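Local structure of beta-galactosidase (Streptococcus pneumoniae, 4CUB) at residues S32-K37 against N47-W52; V81-D86 against T171-V176; S23-S28 against N111-G116; E98-K103 against E154-R159. The protein binds galactose through the module described here, part of a pneumococcal enzyme that probably removes terminal beta-galactose from glycans. All coordinates share one frame; numbering follows the deposited sequence. Where two conformers were deposited one is given.

Interaction 1. Residues S32-K37 against N47-W52. With CA (calcium ion), chain E; GAL (beta-D-galactopyranose), chain C; EDO (1,2-ethanediol), chain G.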
# COMPACT_ATOMS: atom_id res chain seq x y z
N SER A 32 -2.39 8.97 0.29
CA SER A 32 -2.12 9.50 -1.07
C SER A 32 -0.65 9.87 -1.30
O SER A 32 -0.22 9.97 -2.44
CB SER A 32 -2.98 10.73 -1.30
OG SER A 32 -2.79 11.67 -0.24
N ASN A 33 0.11 10.08 -0.21
CA ASN A 33 1.58 10.24 -0.29
C ASN A 33 2.38 9.05 -0.88
O ASN A 33 3.39 9.30 -1.51
CB ASN A 33 2.16 10.61 1.08
CG ASN A 33 1.88 12.06 1.49
OD1 ASN A 33 1.72 12.96 0.66
ND2 ASN A 33 1.86 12.29 2.77
N VAL A 34 1.92 7.81 -0.71
CA VAL A 34 2.60 6.60 -1.22
C VAL A 34 2.57 6.36 -2.75
O VAL A 34 3.30 5.50 -3.23
CB VAL A 34 2.19 5.27 -0.49
CG1 VAL A 34 2.23 5.42 1.03
CG2 VAL A 34 0.83 4.73 -0.96
N ASN A 35 1.73 7.08 -3.49
CA ASN A 35 1.74 6.95 -4.96
C ASN A 35 1.80 8.28 -5.72
O ASN A 35 1.33 8.38 -6.86
CB ASN A 35 0.60 6.05 -5.48
CG ASN A 35 -0.80 6.65 -5.30
OD1 ASN A 35 -1.02 7.56 -4.50
ND2 ASN A 35 -1.75 6.15 -6.07
N ASP A 36 2.40 9.29 -5.09
CA ASP A 36 2.47 10.60 -5.70
C ASP A 36 3.78 10.84 -6.47
O ASP A 36 4.04 11.96 -6.90
CB ASP A 36 2.24 11.67 -4.64
CG ASP A 36 3.35 11.71 -3.57
OD1 ASP A 36 4.40 11.02 -3.66
OD2 ASP A 36 3.15 12.46 -2.61
N LYS A 37 4.59 9.79 -6.63
CA LYS A 37 5.90 9.91 -7.31
C LYS A 37 6.95 10.78 -6.60
O LYS A 37 7.98 11.07 -7.19
CB LYS A 37 5.76 10.37 -8.78
CG LYS A 37 4.96 9.41 -9.67
CD LYS A 37 4.28 10.12 -10.83
CE LYS A 37 3.05 10.85 -10.34
NZ LYS A 37 2.46 11.73 -11.38
N ASN A 47 7.48 13.33 3.28
CA ASN A 47 6.53 12.76 2.34
C ASN A 47 6.37 11.30 2.63
O ASN A 47 7.26 10.50 2.33
CB ASN A 47 7.00 12.94 0.89
CG ASN A 47 6.01 12.37 -0.10
OD1 ASN A 47 6.15 11.23 -0.53
ND2 ASN A 47 4.97 13.13 -0.41
N ARG A 48 5.24 10.92 3.21
CA ARG A 48 5.08 9.54 3.71
C ARG A 48 3.70 9.26 4.22
O ARG A 48 2.99 10.16 4.65
CB ARG A 48 6.13 9.22 4.80
CG ARG A 48 6.08 10.09 6.06
CD ARG A 48 7.25 9.76 6.99
NE ARG A 48 7.35 10.67 8.14
CZ ARG A 48 8.10 11.77 8.15
NH1 ARG A 48 8.83 12.13 7.08
NH2 ARG A 48 8.10 12.54 9.24
N TRP A 49 3.28 8.00 4.11
CA TRP A 49 2.16 7.50 4.88
C TRP A 49 2.75 6.95 6.16
O TRP A 49 3.83 6.32 6.10
CB TRP A 49 1.41 6.36 4.16
CG TRP A 49 0.44 5.66 5.11
CD1 TRP A 49 -0.85 6.03 5.39
CD2 TRP A 49 0.72 4.50 5.91
NE1 TRP A 49 -1.39 5.16 6.29
CE2 TRP A 49 -0.46 4.21 6.64
CE3 TRP A 49 1.84 3.67 6.08
CZ2 TRP A 49 -0.54 3.13 7.55
CZ3 TRP A 49 1.75 2.58 6.97
CH2 TRP A 49 0.57 2.33 7.70
N THR A 50 2.08 7.15 7.30
CA THR A 50 2.45 6.45 8.55
C THR A 50 1.19 6.23 9.31
O THR A 50 0.22 6.95 9.10
CB THR A 50 3.40 7.22 9.51
OG1 THR A 50 2.64 8.18 10.28
CG2 THR A 50 4.55 7.91 8.78
N ASN A 51 1.20 5.23 10.21
CA ASN A 51 0.21 5.19 11.28
C ASN A 51 0.80 5.56 12.65
O ASN A 51 0.43 4.96 13.67
CB ASN A 51 -0.55 3.85 11.30
CG ASN A 51 0.33 2.65 11.62
OD1 ASN A 51 1.57 2.72 11.66
ND2 ASN A 51 -0.32 1.51 11.87
N TRP A 52 1.71 6.54 12.68
CA TRP A 52 2.35 6.97 13.93
C TRP A 52 1.31 7.39 14.98
O TRP A 52 0.49 8.25 14.72
CB TRP A 52 3.28 8.15 13.66
CG TRP A 52 4.01 8.75 14.88
CD1 TRP A 52 5.21 8.34 15.41
CD2 TRP A 52 3.61 9.91 15.66
NE1 TRP A 52 5.56 9.15 16.48
CE2 TRP A 52 4.60 10.11 16.65
CE3 TRP A 52 2.52 10.78 15.60
CZ2 TRP A 52 4.52 11.15 17.59
CZ3 TRP A 52 2.43 11.80 16.55
CH2 TRP A 52 3.43 11.98 17.52
CA CA E . 5.56 9.51 -2.08
C1 GAL C . 5.26 12.99 13.64
C2 GAL C . 5.07 12.79 12.12
C3 GAL C . 5.30 11.33 11.71
C4 GAL C . 6.61 10.80 12.28
C5 GAL C . 6.65 11.00 13.80
C6 GAL C . 8.00 10.61 14.41
O2 GAL C . 3.77 13.18 11.74
O3 GAL C . 5.29 11.17 10.30
O4 GAL C . 7.71 11.45 11.65
O5 GAL C . 6.46 12.37 14.08
O6 GAL C . 8.18 9.22 14.50
C1 EDO G . 3.34 15.25 4.35
O1 EDO G . 1.95 14.91 4.30
C2 EDO G . 3.98 14.53 5.53
O2 EDO G . 4.10 13.13 5.25

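Interaction 2. Residues V81-D86 against T171-V176. With CA (calcium ion), chain E; GAL (beta-D-galactopyranose), chain C.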
# COMPACT_ATOMS: atom_id res chain seq x y z
N VAL A 81 8.23 -1.44 -2.14
CA VAL A 81 7.85 -0.55 -1.01
C VAL A 81 9.09 0.16 -0.45
O VAL A 81 10.01 -0.48 -0.02
CB VAL A 81 7.18 -1.31 0.16
CG1 VAL A 81 6.76 -0.31 1.24
CG2 VAL A 81 5.95 -2.11 -0.30
N GLY A 82 9.09 1.49 -0.47
CA GLY A 82 10.19 2.25 0.16
C GLY A 82 9.85 2.64 1.59
O GLY A 82 9.12 3.61 1.80
N PHE A 83 10.31 1.85 2.57
CA PHE A 83 10.06 2.16 3.99
C PHE A 83 10.93 3.32 4.48
O PHE A 83 12.11 3.41 4.14
CB PHE A 83 10.29 0.93 4.89
CG PHE A 83 9.35 -0.21 4.62
CD1 PHE A 83 8.00 -0.12 4.97
CD2 PHE A 83 9.80 -1.38 3.99
CE1 PHE A 83 7.11 -1.16 4.71
CE2 PHE A 83 8.92 -2.41 3.73
CZ PHE A 83 7.56 -2.30 4.08
N HIS A 84 10.33 4.19 5.29
CA HIS A 84 11.01 5.30 5.94
C HIS A 84 11.17 5.03 7.44
O HIS A 84 10.33 4.35 8.05
CB HIS A 84 10.19 6.58 5.67
CG HIS A 84 10.45 7.69 6.64
ND1 HIS A 84 9.93 7.69 7.92
CD2 HIS A 84 11.18 8.82 6.53
CE1 HIS A 84 10.34 8.77 8.56
NE2 HIS A 84 11.09 9.48 7.73
N GLU A 85 12.25 5.54 8.03
CA GLU A 85 12.38 5.50 9.49
C GLU A 85 12.85 6.83 10.08
O GLU A 85 13.56 7.62 9.43
CB GLU A 85 13.29 4.34 9.93
CG GLU A 85 14.76 4.54 9.61
CD GLU A 85 15.65 3.48 10.24
OE1 GLU A 85 15.19 2.34 10.49
OE2 GLU A 85 16.83 3.80 10.50
N ASP A 86 12.41 7.09 11.30
CA ASP A 86 13.02 8.14 12.14
C ASP A 86 12.93 7.60 13.59
O ASP A 86 12.78 6.38 13.78
CB ASP A 86 12.40 9.54 11.93
CG ASP A 86 10.88 9.60 12.22
OD1 ASP A 86 10.37 8.82 13.04
OD2 ASP A 86 10.19 10.47 11.62
N THR A 171 4.30 2.34 11.48
CA THR A 171 4.98 1.89 10.26
C THR A 171 4.98 3.10 9.31
O THR A 171 4.11 3.95 9.43
CB THR A 171 4.27 0.67 9.64
OG1 THR A 171 4.24 -0.41 10.60
CG2 THR A 171 4.98 0.19 8.41
N SER A 172 5.94 3.16 8.39
CA SER A 172 6.12 4.33 7.55
C SER A 172 6.53 3.94 6.14
O SER A 172 7.46 3.14 5.97
CB SER A 172 7.20 5.24 8.16
OG SER A 172 7.30 6.44 7.41
N ILE A 173 5.87 4.54 5.15
CA ILE A 173 6.15 4.28 3.72
C ILE A 173 6.18 5.61 2.92
O ILE A 173 5.20 6.35 2.90
CB ILE A 173 5.09 3.32 3.07
CG1 ILE A 173 5.12 1.93 3.72
CG2 ILE A 173 5.28 3.19 1.57
CD1 ILE A 173 3.91 1.07 3.36
N THR A 174 7.28 5.90 2.26
CA THR A 174 7.30 7.10 1.41
C THR A 174 6.65 6.92 0.01
O THR A 174 6.05 7.88 -0.54
CB THR A 174 8.71 7.73 1.32
OG1 THR A 174 8.63 8.89 0.49
CG2 THR A 174 9.73 6.76 0.71
N GLU A 175 6.72 5.70 -0.52
CA GLU A 175 6.24 5.39 -1.88
C GLU A 175 6.13 3.88 -2.10
O GLU A 175 6.97 3.14 -1.64
CB GLU A 175 7.23 5.97 -2.91
CG GLU A 175 6.75 6.02 -4.37
CD GLU A 175 5.67 7.04 -4.61
OE1 GLU A 175 5.34 7.80 -3.69
OE2 GLU A 175 5.10 7.07 -5.72
N VAL A 176 5.09 3.45 -2.80
CA VAL A 176 5.06 2.10 -3.37
C VAL A 176 5.07 2.20 -4.90
O VAL A 176 4.74 3.27 -5.45
CB VAL A 176 3.84 1.27 -2.92
CG1 VAL A 176 3.73 1.23 -1.39
CG2 VAL A 176 2.57 1.80 -3.57
CA CA E . 5.56 9.51 -2.08
C1 GAL C . 5.26 12.99 13.64
C2 GAL C . 5.07 12.79 12.12
C3 GAL C . 5.30 11.33 11.71
C4 GAL C . 6.61 10.80 12.28
C5 GAL C . 6.65 11.00 13.80
C6 GAL C . 8.00 10.61 14.41
O2 GAL C . 3.77 13.18 11.74
O3 GAL C . 5.29 11.17 10.30
O4 GAL C . 7.71 11.45 11.65
O5 GAL C . 6.46 12.37 14.08
O6 GAL C . 8.18 9.22 14.50

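Interaction 3. Residues S23-S28 against N111-G116. With GAL (beta-D-galactopyranose), chain C; EDO (1,2-ethanediol), chain G.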
# COMPACT_ATOMS: atom_id res chain seq x y z
N SER A 23 -6.06 1.19 5.86
CA SER A 23 -7.05 0.92 6.91
C SER A 23 -7.20 2.16 7.85
O SER A 23 -8.32 2.58 8.18
CB SER A 23 -6.69 -0.37 7.68
OG SER A 23 -5.38 -0.31 8.23
N ASP A 24 -6.07 2.79 8.15
CA ASP A 24 -5.97 3.94 9.05
C ASP A 24 -4.66 4.67 8.81
O ASP A 24 -3.73 4.06 8.31
CB ASP A 24 -6.03 3.46 10.53
CG ASP A 24 -6.21 4.61 11.51
OD1 ASP A 24 -6.98 5.56 11.21
OD2 ASP A 24 -5.57 4.58 12.59
N SER A 25 -4.57 5.95 9.20
CA SER A 25 -3.36 6.76 9.02
C SER A 25 -3.19 7.84 10.09
O SER A 25 -4.16 8.31 10.67
CB SER A 25 -3.38 7.50 7.65
OG SER A 25 -3.78 6.67 6.58
N ASN A 26 -1.94 8.25 10.33
CA ASN A 26 -1.65 9.53 10.96
C ASN A 26 -2.15 10.64 10.04
O ASN A 26 -1.71 10.71 8.88
CB ASN A 26 -0.15 9.68 11.18
CG ASN A 26 0.22 10.93 11.94
OD1 ASN A 26 -0.62 11.54 12.59
ND2 ASN A 26 1.49 11.31 11.89
N PRO A 27 -3.09 11.48 10.52
CA PRO A 27 -3.76 12.43 9.64
C PRO A 27 -2.87 13.35 8.82
O PRO A 27 -3.16 13.57 7.66
CB PRO A 27 -4.67 13.20 10.60
CG PRO A 27 -5.05 12.15 11.60
CD PRO A 27 -3.72 11.46 11.85
N SER A 28 -1.75 13.81 9.37
CA SER A 28 -0.82 14.62 8.59
C SER A 28 0.06 13.80 7.63
O SER A 28 0.81 14.39 6.84
CB SER A 28 0.07 15.46 9.51
OG SER A 28 0.78 14.61 10.38
N ASN A 111 -13.19 7.88 2.26
CA ASN A 111 -12.02 8.43 2.92
C ASN A 111 -10.90 7.38 2.89
O ASN A 111 -10.76 6.58 3.82
CB ASN A 111 -12.41 8.90 4.33
CG ASN A 111 -13.61 9.82 4.31
OD1 ASN A 111 -13.49 11.02 4.00
ND2 ASN A 111 -14.79 9.25 4.56
N PRO A 112 -10.11 7.38 1.81
CA PRO A 112 -9.11 6.32 1.52
C PRO A 112 -7.97 6.17 2.54
O PRO A 112 -7.41 5.06 2.65
CB PRO A 112 -8.54 6.72 0.14
CG PRO A 112 -9.52 7.69 -0.43
CD PRO A 112 -10.11 8.41 0.75
N SER A 113 -7.66 7.24 3.27
CA SER A 113 -6.64 7.18 4.33
C SER A 113 -7.11 6.48 5.61
O SER A 113 -6.29 6.21 6.47
CB SER A 113 -6.12 8.57 4.72
OG SER A 113 -5.18 9.07 3.78
N PHE A 114 -8.42 6.24 5.71
CA PHE A 114 -9.07 5.68 6.92
C PHE A 114 -10.20 4.73 6.48
O PHE A 114 -11.35 4.90 6.86
CB PHE A 114 -9.69 6.80 7.79
CG PHE A 114 -8.75 7.94 8.09
CD1 PHE A 114 -7.91 7.89 9.19
CD2 PHE A 114 -8.69 9.05 7.25
CE1 PHE A 114 -7.01 8.92 9.45
CE2 PHE A 114 -7.79 10.09 7.50
CZ PHE A 114 -6.95 10.03 8.60
N VAL A 115 -9.87 3.72 5.66
CA VAL A 115 -10.91 2.77 5.20
C VAL A 115 -11.61 2.02 6.36
O VAL A 115 -12.81 1.68 6.27
CB VAL A 115 -10.37 1.80 4.13
CG1 VAL A 115 -11.45 0.80 3.66
CG2 VAL A 115 -9.83 2.60 2.94
N GLY A 116 -10.91 1.80 7.46
CA GLY A 116 -11.52 1.07 8.59
C GLY A 116 -12.70 1.81 9.23
O GLY A 116 -13.46 1.21 10.01
C1 GAL C . 5.26 12.99 13.64
C2 GAL C . 5.07 12.79 12.12
C3 GAL C . 5.30 11.33 11.71
C4 GAL C . 6.61 10.80 12.28
C5 GAL C . 6.65 11.00 13.80
C6 GAL C . 8.00 10.61 14.41
O2 GAL C . 3.77 13.18 11.74
O3 GAL C . 5.29 11.17 10.30
O4 GAL C . 7.71 11.45 11.65
O5 GAL C . 6.46 12.37 14.08
O6 GAL C . 8.18 9.22 14.50
C1 EDO G . 3.34 15.25 4.35
O1 EDO G . 1.95 14.91 4.30
C2 EDO G . 3.98 14.53 5.53
O2 EDO G . 4.10 13.13 5.25

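Interaction 4. Residues E98-K103 against E154-R159. With EDO (1,2-ethanediol), chain F.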
# COMPACT_ATOMS: atom_id res chain seq x y z
N GLU A 98 -1.44 -9.37 0.23
CA GLU A 98 -2.76 -9.94 -0.06
C GLU A 98 -3.36 -9.33 -1.32
O GLU A 98 -3.01 -8.21 -1.68
CB GLU A 98 -3.68 -9.71 1.14
CG GLU A 98 -3.36 -10.60 2.33
CD GLU A 98 -3.93 -10.10 3.66
OE1 GLU A 98 -3.92 -8.87 3.91
OE2 GLU A 98 -4.35 -10.94 4.47
N TYR A 99 -4.25 -10.07 -2.00
CA TYR A 99 -4.93 -9.56 -3.20
C TYR A 99 -6.44 -9.76 -3.10
O TYR A 99 -6.89 -10.67 -2.39
CB TYR A 99 -4.35 -10.16 -4.52
CG TYR A 99 -4.65 -11.64 -4.73
CD1 TYR A 99 -3.93 -12.63 -4.05
CD2 TYR A 99 -5.65 -12.05 -5.62
CE1 TYR A 99 -4.20 -13.99 -4.23
CE2 TYR A 99 -5.92 -13.41 -5.83
CZ TYR A 99 -5.19 -14.36 -5.13
OH TYR A 99 -5.48 -15.69 -5.31
N TYR A 100 -7.20 -8.93 -3.80
CA TYR A 100 -8.68 -8.88 -3.69
C TYR A 100 -9.36 -10.00 -4.48
O TYR A 100 -9.10 -10.15 -5.68
CB TYR A 100 -9.22 -7.52 -4.16
CG TYR A 100 -10.71 -7.31 -3.89
CD1 TYR A 100 -11.17 -6.90 -2.64
CD2 TYR A 100 -11.64 -7.51 -4.90
CE1 TYR A 100 -12.52 -6.71 -2.39
CE2 TYR A 100 -13.01 -7.33 -4.67
CZ TYR A 100 -13.43 -6.93 -3.41
OH TYR A 100 -14.75 -6.74 -3.19
N VAL A 101 -10.23 -10.75 -3.81
CA VAL A 101 -10.98 -11.84 -4.43
C VAL A 101 -12.50 -11.71 -4.29
O VAL A 101 -13.24 -12.55 -4.78
CB VAL A 101 -10.54 -13.24 -3.92
CG1 VAL A 101 -9.15 -13.57 -4.44
CG2 VAL A 101 -10.60 -13.32 -2.39
N GLY A 102 -12.96 -10.65 -3.63
CA GLY A 102 -14.39 -10.45 -3.43
C GLY A 102 -15.20 -10.51 -4.72
O GLY A 102 -14.81 -9.91 -5.74
N LYS A 103 -16.34 -11.20 -4.68
CA LYS A 103 -17.24 -11.20 -5.84
C LYS A 103 -17.81 -9.80 -6.11
O LYS A 103 -18.11 -9.45 -7.26
CB LYS A 103 -18.34 -12.24 -5.65
CG LYS A 103 -17.82 -13.67 -5.78
N GLU A 154 -4.84 -11.78 -11.29
CA GLU A 154 -5.69 -10.79 -11.92
C GLU A 154 -6.60 -10.22 -10.83
O GLU A 154 -7.51 -10.90 -10.35
CB GLU A 154 -6.51 -11.43 -13.04
CG GLU A 154 -7.03 -10.47 -14.09
CD GLU A 154 -7.84 -11.17 -15.16
OE1 GLU A 154 -7.76 -12.41 -15.26
OE2 GLU A 154 -8.55 -10.47 -15.91
N THR A 155 -6.34 -8.98 -10.43
CA THR A 155 -7.04 -8.36 -9.30
C THR A 155 -7.37 -6.88 -9.49
O THR A 155 -6.73 -6.17 -10.30
CB THR A 155 -6.29 -8.62 -7.97
OG1 THR A 155 -7.10 -8.23 -6.85
CG2 THR A 155 -4.96 -7.87 -7.92
N TYR A 156 -8.41 -6.44 -8.77
CA TYR A 156 -8.75 -5.02 -8.68
C TYR A 156 -7.81 -4.30 -7.72
O TYR A 156 -7.64 -3.09 -7.80
CB TYR A 156 -10.20 -4.81 -8.18
CG TYR A 156 -11.28 -5.12 -9.20
CD1 TYR A 156 -11.43 -4.33 -10.34
CD2 TYR A 156 -12.16 -6.19 -9.00
CE1 TYR A 156 -12.43 -4.60 -11.27
CE2 TYR A 156 -13.17 -6.47 -9.91
CZ TYR A 156 -13.29 -5.69 -11.05
OH TYR A 156 -14.27 -5.96 -11.96
N ALA A 157 -7.21 -5.05 -6.79
CA ALA A 157 -6.44 -4.42 -5.73
C ALA A 157 -5.46 -5.37 -5.07
O ALA A 157 -5.77 -6.53 -4.88
CB ALA A 157 -7.38 -3.83 -4.68
N ILE A 158 -4.29 -4.86 -4.71
CA ILE A 158 -3.43 -5.57 -3.75
C ILE A 158 -3.11 -4.67 -2.54
O ILE A 158 -3.09 -3.44 -2.66
CB ILE A 158 -2.13 -6.14 -4.39
CG1 ILE A 158 -1.18 -5.02 -4.81
CG2 ILE A 158 -2.42 -7.01 -5.60
CD1 ILE A 158 0.28 -5.37 -4.57
N ARG A 159 -2.87 -5.26 -1.38
CA ARG A 159 -2.41 -4.48 -0.24
C ARG A 159 -1.32 -5.19 0.53
O ARG A 159 -1.20 -6.43 0.49
CB ARG A 159 -3.56 -4.15 0.71
CG ARG A 159 -4.05 -5.33 1.54
CD ARG A 159 -5.38 -5.02 2.23
NE ARG A 159 -5.73 -6.08 3.18
CZ ARG A 159 -6.81 -6.05 3.96
NH1 ARG A 159 -7.64 -5.01 3.92
NH2 ARG A 159 -7.05 -7.08 4.78
C1 EDO F . -8.64 -2.21 5.20
O1 EDO F . -9.67 -1.37 5.71
C2 EDO F . -7.80 -1.40 4.22
O2 EDO F . -7.12 -2.32 3.37
O HOH W 1 -7.14 -10.38 5.14
O HOH W 2 -10.26 -8.75 -7.93
O HOH W 3 -8.48 -11.94 -7.99

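Interaction 1. Residues S32-K37 against N47-W52
The backbones of Asn33 and Arg48 come closest here, their CA atoms 5.4 Å apart, with the first segment curling on from a short 3-10 segment and the second running extended into strand 49-50. A calcium ion clasps the two. Asn33 O binds it at 2.2 Å and Asp36 OD1 at 2.5 Å, while Asn47 OD1 reaches the metal from the other segment at 2.4 Å. Leu38 O, Thr174 O and Glu175 OE1 complete a set of six protein ligands. Asn47 holds the loop twice over: with CG trans to its own backbone N (chi1 -179°), its amide stretches to the loop, and ND2 gives a proton to the syn lone pair of Asp36 OD2 over 2.9 Å. Amide and carboxylate are nearly coplanar (27°), and each also ligates the metal, which should hold both groups against rotation. Asn33 ND2 donates to Arg48 O at 3.1 Å, coming from above the carbonyl plane, and also to an ethanediol oxygen. Val34 lies alongside Trp49, CG1 against CB. Arg48 leads away from the metal, its extended chain presenting NE to galactose O3 and NH2 to galactose O4 at 2.7 Å. Galactose C5 sits over one face of the Trp52 indole, toward its rim. A calcium-tied loop beside an aromatic platform for the apolar side of the sugar fits a galactose-binding beta-sandwich domain, in which backbone probably ordered by the metal leads straight from Asn47 to Arg48 at the sugar.

Interaction 2. Residues V81-D86 against T171-V176
Val81, Phe83 and Ile173 fill one face of the antiparallel pairing between strands 70-83 and 170-177. Ile173 lies beside Phe83, pointing the same way, with CG1 3.7 Å from Phe83 CD1; the same CG1 meets Val81 CG1 as the two branches slant across each other. Val81 CG1 in turn lies over one face of the Phe83 ring, toward its rim, and Ser172 O stands at the ring's edge, in its plane. That carbonyl is used again: His84 N donates to Ser172 O over 3.1 Å from well above the carbonyl plane. The His84 side chain, trans about chi1 (159°), turns ND1 to within 3.0 Å of Ser172 OG in a weak, bent bond. Gly82 grips the corner at Thr174 with two backbone bonds, its O taking Thr174 N and its N donating to Glu175 O, with Thr174 CG2 packed close to Gly82 O. At the corner, Thr174 O and, one residue on, Glu175 OE1 bind the calcium; Glu175 OE2 is held by the backbone N of Lys37. Asp86 OD1 and OD2 accept from galactose O6 and O4 respectively, each at 2.7 Å. One carboxylate, its two oxygens shared between O6 and the axial O4, implies that recognition of galactose probably depends on the stereochemistry at C4.

Interaction 3. Residues S23-S28 against N111-G116
Phe114 turns the edge of its ring, rather than a face, toward the segment 23-28, joining the loop after strand 19-22 to the loop after strand 89-100 in the beta-sandwich of this galactose-binding domain. In the ring plane lies Asp24 OD1, 3.2 Å from Phe114 CD1, the carboxylate itself being tilted 57° from the ring. This suits the slightly positive rim of an aromatic ring, and Arg54 forms a salt bridge with the same OD1. Further round, Ser25 O approaches Phe114 CE1 obliquely, also at 3.2 Å. Pro27 finishes the rim, with its CA near the ring plane and its CG 4.1 Å from Phe114 CZ; the proline and phenylalanine side chains cross at about a right angle. Asp24 starts out from the backbone away from Phe114, and it is the extended first torsion (chi1 -169°) that brings its carboxylate back to the ring. The two backbones themselves lie close, Asp24 CA being 4.1 Å from Phe114 CA, and they run in roughly opposed directions. Ser25 OG donates to Ser113 O in a short bond of 2.6 Å that meets an in-plane lone pair, and the same hydroxyl accepts the indole NH of Trp49, so its orientation is set from two sides. Ser113 OG instead pairs with Val31 N. Toward the sugar, Asn26 ND2 is bonded to Asp29 OD2 and lies 3.0 Å from galactose O2. At the far end, Gly116 N points into a lone pair of Ser23 O, in the carbonyl plane, over 2.8 Å with an N-H...O angle of 163°.

Interaction 4. Residues E98-K103 against E154-R159
Glu98 pairs with Arg159 as strands 98-100 and 157-159 run antiparallel, their axes 4.8 Å apart and their directions 156° from one another. Two backbone bonds join this pair, and Tyr100 N donates to Ala157 O further on. The Glu98 and Arg159 side chains share one face of the sheet, where the conformer of Glu98 described here sets OE1 in the plane of the Arg159 guanidinium, at its edge, 3.4 Å from NE. This salt bridge is long and its hydrogen bond weak, with carboxylate and guanidinium planes 42° apart. Glu98 OE2 pairs with Arg161 and also takes a proton from a water that in turn accepts a weak bond from Arg159 NH2; Arg159 makes a cation-pi contact with Trp128. On the opposite face Tyr99 CB packs on Ile158 CG2 at 3.8 Å. Tyr100 places CD2 at the edge of the Tyr156 ring, 4.3 Å from Tyr156 CD2. Where the strands part, Thr155 OG1 lies 3.0 Å from Tyr100 O, with Ala157 O a rival acceptor for its one proton. Two waters donate to Tyr100 O, one linking it to Tyr156 N and the other to Glu154 O. Regular pairing thus gives way to hydration at the break beside Tyr156, while Glu98, set among two arginines, would probably stay ionised.

From the N terminus, the loop after strand 19-22 first supplies 23-28 and then 32-37. Interaction 1 closes the short loop from 32-37 to 47-52, and it falls wholly within the longer span that interaction 3 closes at 111-116. Interaction 2 opens at 81-86, before interaction 3 has closed, so these two cross. Interaction 4 also crosses interaction 3, yet its whole span from 98 to 159 lies within that of interaction 2, which closes last at 171-176. Interactions 1 and 2 follow in series and share the calcium and the galactose; interaction 4 joins strands across the chain's centre from them, and interaction 3 anchors the loop after strand 19-22 to the one after strand 89-100.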